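PDB 3IWA: FAD-dependent pyridine nucleotide-disulphide oxidoreductase, which probably uses FAD to pass electrons from NADH or NADPH to a disulphide or another acceptor, working as a dimer of two identical subunits. Local coordinates for residues H152-S155 with A156-S160; G319-I322 with G323-A327; T428-D431 with I432-E436. All blocks are in the same frame, centred on the assembly; numbering follows the deposited sequence.

Three short-range arrangements, met in series along the chain, illustrate how turns and helix ends are held locally while serving different parts of a flavoprotein reductase. Contact 1 lies in the surface loop that leads from helix 144-153 into strand 161-165, the middle strand of a five-stranded parallel sheet. Contact 2 closes helix 314-326, against the parallel sheet that holds strands 116-119 and 289-291, and contact 3 is the short helix 429-433 of the dimerisation domain. Their centres are about 40 Å apart (1 and 2), 49 Å (1 and 3) and 35 Å (2 and 3). Within one subunit contacts 2 and 3 do not touch, but across the dimer Val-321 packs on Glu-430 of the second subunit.

Contact 1: H152-S155 with A156-S160; sequences HAIS and AGEVS
Glu-158 folds back over Ser-155, and each step of its side chain meets that residue. CB and CG pass beside the carbonyl, with Glu-158 CB 3.3 Å and Glu-158 CG 3.2 Å from Ser-155 O. CG stands beside its own backbone N (chi1 -72°) and the chain runs extended from there, which brings Glu-158 CD to 3.2 Å from Ser-155 OG. At the tip the carboxylate divides its two oxygens: Glu-158 OE1 takes a weak hydrogen bond from Ser-155 OG (2.8 Å), and OE2 a weak one from Ser-155 N (3.4 Å). Glu-158 OE2 also lies 3.4 Å from Ile-154 CA.

The backbone forms a type II beta turn from Ser-155 to Glu-158, closed by the bond from Glu-158 N to Ser-155 O at 3.2 Å. Gly-157 occupies its third position with positive phi (79°), as such turns favour. Ile-154 CG1 meets Val-159 CG2 at 4.3 Å, while Ile-154 also packs on Leu-178 and Trp-182 of helix 169-182. The turn lies in the beta-alpha-beta crossover from strand 138-140 through helix 144-153 to strand 161-165. Chemically, one carboxylate accepts weakly from both the amide and the hydroxyl of Ser-155, adding to the turn's single backbone bond.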
loop_
_atom_site.group_PDB
_atom_site.type_symbol
_atom_site.label_atom_id
_atom_site.label_comp_id
_atom_site.label_asym_id
_atom_site.label_seq_id
_atom_site.Cartn_x
_atom_site.Cartn_y
_atom_site.Cartn_z
ATOM N N HIS A 152 -23.407 16.139 -14.287
ATOM C CA HIS A 152 -23.507 17.606 -14.165
ATOM C C HIS A 152 -24.338 18.259 -15.284
ATOM O O HIS A 152 -24.582 19.464 -15.240
ATOM C CB HIS A 152 -22.103 18.256 -14.038
ATOM C CG HIS A 152 -21.401 17.927 -12.747
ATOM N ND1 HIS A 152 -20.966 16.653 -12.440
ATOM C CD2 HIS A 152 -21.073 18.698 -11.679
ATOM C CE1 HIS A 152 -20.396 16.650 -11.245
ATOM N NE2 HIS A 152 -20.449 17.879 -10.759
ATOM N N ALA A 153 -24.792 17.478 -16.261
ATOM C CA ALA A 153 -25.700 17.998 -17.317
ATOM C C ALA A 153 -27.174 17.855 -16.918
ATOM O O ALA A 153 -28.056 18.520 -17.475
ATOM C CB ALA A 153 -25.439 17.295 -18.650
ATOM N N ILE A 154 -27.424 16.953 -15.970
ATOM C CA ILE A 154 -28.740 16.803 -15.342
ATOM C C ILE A 154 -28.896 17.873 -14.247
ATOM O O ILE A 154 -27.910 18.307 -13.614
ATOM C CB ILE A 154 -28.925 15.387 -14.711
ATOM C CG1 ILE A 154 -28.906 14.308 -15.799
ATOM C CG2 ILE A 154 -30.214 15.306 -13.867
ATOM C CD1 ILE A 154 -28.432 12.974 -15.308
ATOM N N SER A 155 -30.140 18.288 -14.047
ATOM C CA SER A 155 -30.508 19.211 -12.974
ATOM C C SER A 155 -31.855 18.780 -12.389
ATOM O O SER A 155 -32.531 17.888 -12.931
ATOM C CB SER A 155 -30.557 20.666 -13.482
ATOM O OG SER A 155 -31.506 20.843 -14.524
ATOM N N ALA A 156 -32.209 19.419 -11.275
ATOM C CA ALA A 156 -33.401 19.092 -10.486
ATOM C C ALA A 156 -34.652 18.944 -11.361
ATOM O O ALA A 156 -34.939 19.810 -12.191
ATOM C CB ALA A 156 -33.617 20.187 -9.388
ATOM N N GLY A 157 -35.360 17.827 -11.197
ATOM C CA GLY A 157 -36.662 17.621 -11.820
ATOM C C GLY A 157 -36.650 17.229 -13.289
ATOM O O GLY A 157 -37.715 17.130 -13.900
ATOM N N GLU A 158 -35.463 17.006 -13.861
ATOM C CA GLU A 158 -35.328 16.664 -15.294
ATOM C C GLU A 158 -35.600 15.183 -15.601
ATOM O O GLU A 158 -36.214 14.849 -16.619
ATOM C CB GLU A 158 -33.914 16.970 -15.788
ATOM C CG GLU A 158 -33.551 18.429 -15.942
ATOM C CD GLU A 158 -32.260 18.626 -16.766
ATOM O OE1 GLU A 158 -31.933 19.789 -17.108
ATOM O OE2 GLU A 158 -31.574 17.619 -17.078
ATOM N N VAL A 159 -35.092 14.313 -14.729
ATOM C CA VAL A 159 -35.158 12.858 -14.908
ATOM C C VAL A 159 -36.004 12.248 -13.783
ATOM O O VAL A 159 -35.871 12.619 -12.628
ATOM C CB VAL A 159 -33.736 12.238 -14.928
ATOM C CG1 VAL A 159 -33.802 10.724 -15.037
ATOM C CG2 VAL A 159 -32.924 12.812 -16.082
ATOM N N SER A 160 -36.886 11.328 -14.142
ATOM C CA SER A 160 -37.759 10.673 -13.183
ATOM C C SER A 160 -37.255 9.270 -12.964
ATOM O O SER A 160 -37.061 8.844 -11.825
ATOM C CB SER A 160 -39.220 10.630 -13.691
ATOM O OG SER A 160 -40.049 9.843 -12.824
#

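Contact 2: G319-I322 with G323-A327; sequences GRVI and GTNLA
Thr-324 reaches back one helical turn to Arg-320 with two groups at once. Its hydroxyl gives a hydrogen bond from Thr-324 OG1 to Arg-320 O at 3.2 Å, and its amide adds a second from Thr-324 N to the same oxygen at 3.1 Å. The hydroxyl comes from above the carbonyl plane, 37° out of it, whereas the amide is tilted by less. With OG1 beside its own backbone N (chi1 -63°), the hydroxyl hangs back toward the preceding turn.

One residue on, Asn-325 and Val-321 lie side by side and point the same way, Val-321 CG1 touching Asn-325 ND2 at 3.5 Å. Leu-326 and Ile-322 make the apolar counterpart: Ile-322 CG2 stands 4.0 Å from Leu-326 CG, and Leu-326 CG also sits 3.2 Å from Ile-322 O.

A second shell fixes the polar ends. Arg-21 NE bonds to Thr-324 OG1, while Asn-325 ND2 is held by the carbonyls of Ala-331 and Arg-281. Arg-320 extends away to a salt bridge with Asp-458 of the second subunit. Ile-322 and Leu-326 face strands 116-119 and 289-291, with Leu-326 also on Phe-22 of helix 14-25. The result is an alpha helix laid against a five-stranded parallel sheet, as in the Rossmann-like FAD-binding domain of this reductase family.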
loop_
_atom_site.group_PDB
_atom_site.type_symbol
_atom_site.label_atom_id
_atom_site.label_comp_id
_atom_site.label_asym_id
_atom_site.label_seq_id
_atom_site.Cartn_x
_atom_site.Cartn_y
_atom_site.Cartn_z
ATOM N N GLY A 319 0.280 8.686 -20.501
ATOM C CA GLY A 319 0.451 9.946 -21.195
ATOM C C GLY A 319 1.804 10.552 -20.929
ATOM O O GLY A 319 2.460 11.063 -21.854
ATOM N N ARG A 320 2.229 10.484 -19.665
ATOM C CA ARG A 320 3.509 11.021 -19.274
ATOM C C ARG A 320 4.601 10.321 -20.023
ATOM O O ARG A 320 5.475 10.963 -20.562
ATOM C CB ARG A 320 3.728 10.897 -17.786
ATOM C CG ARG A 320 4.974 11.598 -17.330
ATOM C CD ARG A 320 5.041 11.640 -15.798
ATOM N NE ARG A 320 5.895 12.723 -15.329
ATOM C CZ ARG A 320 7.186 12.622 -15.083
ATOM N NH1 ARG A 320 7.825 13.689 -14.657
ATOM N NH2 ARG A 320 7.841 11.485 -15.248
ATOM N N VAL A 321 4.540 8.999 -20.072
ATOM C CA VAL A 321 5.537 8.217 -20.794
ATOM C C VAL A 321 5.488 8.575 -22.270
ATOM O O VAL A 321 6.547 8.710 -22.877
ATOM C CB VAL A 321 5.337 6.693 -20.588
ATOM C CG1 VAL A 321 6.107 5.841 -21.608
ATOM C CG2 VAL A 321 5.699 6.291 -19.122
ATOM N N ILE A 322 4.289 8.766 -22.851
ATOM C CA ILE A 322 4.244 9.091 -24.259
ATOM C C ILE A 322 4.888 10.482 -24.463
ATOM O O ILE A 322 5.699 10.677 -25.354
ATOM C CB ILE A 322 2.820 9.029 -24.878
ATOM C CG1 ILE A 322 2.301 7.586 -24.880
ATOM C CG2 ILE A 322 2.860 9.666 -26.298
ATOM C CD1 ILE A 322 0.793 7.424 -25.113
ATOM N N GLY A 323 4.574 11.421 -23.596
ATOM C CA GLY A 323 5.200 12.759 -23.620
ATOM C C GLY A 323 6.721 12.799 -23.666
ATOM O O GLY A 323 7.333 13.516 -24.474
ATOM N N THR A 324 7.321 12.008 -22.794
ATOM C CA THR A 324 8.759 11.864 -22.652
ATOM C C THR A 324 9.365 11.193 -23.869
ATOM O O THR A 324 10.451 11.589 -24.346
ATOM C CB THR A 324 9.028 11.052 -21.332
ATOM O OG1 THR A 324 8.532 11.812 -20.229
ATOM C CG2 THR A 324 10.498 10.731 -21.102
ATOM N N ASN A 325 8.690 10.167 -24.382
ATOM C CA ASN A 325 9.203 9.467 -25.541
ATOM C C ASN A 325 9.038 10.275 -26.848
ATOM O O ASN A 325 9.828 10.090 -27.734
ATOM C CB ASN A 325 8.599 8.063 -25.647
ATOM C CG ASN A 325 9.045 7.176 -24.502
ATOM O OD1 ASN A 325 10.009 7.530 -23.823
ATOM N ND2 ASN A 325 8.368 6.021 -24.284
ATOM N N LEU A 326 8.015 11.142 -26.949
ATOM C CA LEU A 326 7.895 12.095 -28.064
ATOM C C LEU A 326 9.070 13.050 -28.056
ATOM O O LEU A 326 9.481 13.507 -29.120
ATOM C CB LEU A 326 6.632 12.950 -27.988
ATOM C CG LEU A 326 5.268 12.276 -28.119
ATOM C CD1 LEU A 326 4.130 13.214 -27.627
ATOM C CD2 LEU A 326 5.079 11.840 -29.550
ATOM N N ALA A 327 9.586 13.359 -26.857
ATOM C CA ALA A 327 10.819 14.152 -26.704
ATOM C C ALA A 327 12.106 13.343 -26.735
ATOM O O ALA A 327 13.085 13.791 -26.206
ATOM C CB ALA A 327 10.781 14.979 -25.467
#

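Contact 3: T428-D431 with I432-E436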
loop_
_atom_site.group_PDB
_atom_site.type_symbol
_atom_site.label_atom_id
_atom_site.label_comp_id
_atom_site.label_asym_id
_atom_site.label_seq_id
_atom_site.Cartn_x
_atom_site.Cartn_y
_atom_site.Cartn_z
ATOM N N THR A 428 4.248 -14.680 -3.556
ATOM C CA THR A 428 3.649 -15.930 -3.145
ATOM C C THR A 428 2.985 -15.624 -1.808
ATOM O O THR A 428 3.093 -14.516 -1.319
ATOM C CB THR A 428 4.714 -17.066 -2.963
ATOM O OG1 THR A 428 5.642 -16.696 -1.922
ATOM C CG2 THR A 428 5.482 -17.373 -4.272
ATOM N N VAL A 429 2.314 -16.616 -1.226
ATOM C CA VAL A 429 1.589 -16.479 0.030
ATOM C C VAL A 429 2.517 -16.054 1.175
ATOM O O VAL A 429 2.144 -15.260 2.051
ATOM C CB VAL A 429 0.906 -17.804 0.372
ATOM C CG1 VAL A 429 0.492 -17.865 1.837
ATOM C CG2 VAL A 429 -0.296 -18.013 -0.576
ATOM N N GLU A 430 3.732 -16.564 1.149
ATOM C CA GLU A 430 4.714 -16.179 2.119
ATOM C C GLU A 430 5.018 -14.659 2.025
ATOM O O GLU A 430 5.244 -14.019 3.041
ATOM C CB GLU A 430 5.992 -17.061 2.012
ATOM C CG GLU A 430 7.123 -16.590 2.948
ATOM C CD GLU A 430 7.931 -17.743 3.569
ATOM O OE1 GLU A 430 7.604 -18.099 4.725
ATOM O OE2 GLU A 430 8.870 -18.278 2.901
ATOM N N ASP A 431 5.005 -14.085 0.820
ATOM C CA ASP A 431 5.291 -12.678 0.679
ATOM C C ASP A 431 4.200 -11.874 1.282
ATOM O O ASP A 431 4.481 -10.790 1.779
ATOM C CB ASP A 431 5.498 -12.270 -0.750
ATOM C CG ASP A 431 6.756 -12.834 -1.314
ATOM O OD1 ASP A 431 7.803 -12.724 -0.657
ATOM O OD2 ASP A 431 6.699 -13.426 -2.390
ATOM N N ILE A 432 2.979 -12.413 1.298
ATOM C CA ILE A 432 1.839 -11.729 1.902
ATOM C C ILE A 432 1.841 -11.924 3.434
ATOM O O ILE A 432 1.638 -10.979 4.173
ATOM C CB ILE A 432 0.504 -12.192 1.325
ATOM C CG1 ILE A 432 0.467 -12.050 -0.191
ATOM C CG2 ILE A 432 -0.648 -11.427 1.967
ATOM C CD1 ILE A 432 0.925 -10.742 -0.757
ATOM N N SER A 433 2.148 -13.129 3.903
ATOM C CA SER A 433 2.409 -13.374 5.347
ATOM C C SER A 433 3.470 -12.400 5.909
ATOM O O SER A 433 3.374 -11.942 7.018
ATOM C CB SER A 433 2.877 -14.841 5.625
ATOM O OG SER A 433 1.883 -15.809 5.315
ATOM N N ASN A 434 4.499 -12.149 5.136
ATOM C CA ASN A 434 5.607 -11.295 5.563
ATOM C C ASN A 434 5.552 -9.837 5.085
ATOM O O ASN A 434 6.471 -9.091 5.390
ATOM C CB ASN A 434 6.933 -11.918 5.115
ATOM C CG ASN A 434 7.275 -13.155 5.896
ATOM O OD1 ASN A 434 6.780 -13.353 6.980
ATOM N ND2 ASN A 434 8.139 -13.995 5.343
ATOM N N ALA A 435 4.497 -9.433 4.367
ATOM C CA ALA A 435 4.415 -8.092 3.766
ATOM C C ALA A 435 4.676 -7.069 4.831
ATOM O O ALA A 435 4.051 -7.105 5.875
ATOM C CB ALA A 435 3.041 -7.832 3.142
ATOM N N GLU A 436 5.558 -6.119 4.556
ATOM C CA GLU A 436 6.042 -5.232 5.608
ATOM C C GLU A 436 5.182 -3.978 5.650
ATOM O O GLU A 436 5.624 -2.864 5.363
ATOM C CB GLU A 436 7.548 -4.939 5.500
ATOM C CG GLU A 436 8.038 -4.388 6.804
ATOM C CD GLU A 436 9.520 -4.073 6.862
ATOM O OE1 GLU A 436 10.282 -4.486 5.965
ATOM O OE2 GLU A 436 9.923 -3.424 7.858
#
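The side chains of Glu-430 and Asn-434 run side by side, and their carboxylate and amide planes are 12° apart. Asn-434 ND2 stands over one face of the carboxylate, displaced toward its CG end: it is 3.7 Å from Glu-430 CG and 4.2 Å from Glu-430 CD. The contact is made by the CG methylene rather than the carboxylate oxygens, and the polar ends find partners on the second subunit. There Thr-332 OG1 is hydrogen-bonded to Glu-430 OE2, and Thr-332 O receives a weak bond from Asn-434 ND2. Glu-430 has CG anti to the backbone N (chi1 175°) and bends at chi2, which lays the carboxylate nearly parallel to the amide one turn later.

A third flat group, the carboxylate of Asp-431, ties the first turn back to the N-cap residue Thr-428. Asp-431 OD2 accepts from Thr-428 N at 3.0 Å, a fairly straight bond reaching the oxygen on its anti side, 20° out of the carboxylate plane. Thr-428 OG1 adds a weak bond to Asp-431 OD2 at 3.5 Å. This is the side-chain-to-amide half of a capping box; the negative carboxylate at the helix start would probably also suit the helix dipole.

The helix itself is short. Ser-433 N bonds to Val-429 O at 2.8 Å and Asn-434 N to Glu-430 O at 2.9 Å, but Ala-435 N, 2.9 Å from Asp-431 O, meets it at too poor an angle for a hydrogen bond and bonds weakly to Ile-432 O, one residue closer, as the chain leaves the helix. Ser-433 OG is hydrogen-bonded to Asn-455 OD1 of helix 449-461. Val-429 lies on that helix, at Ala-457, Asp-458 and Leu-461, and Ile-432 touches both its Val-450 and Met-422 of helix 409-423.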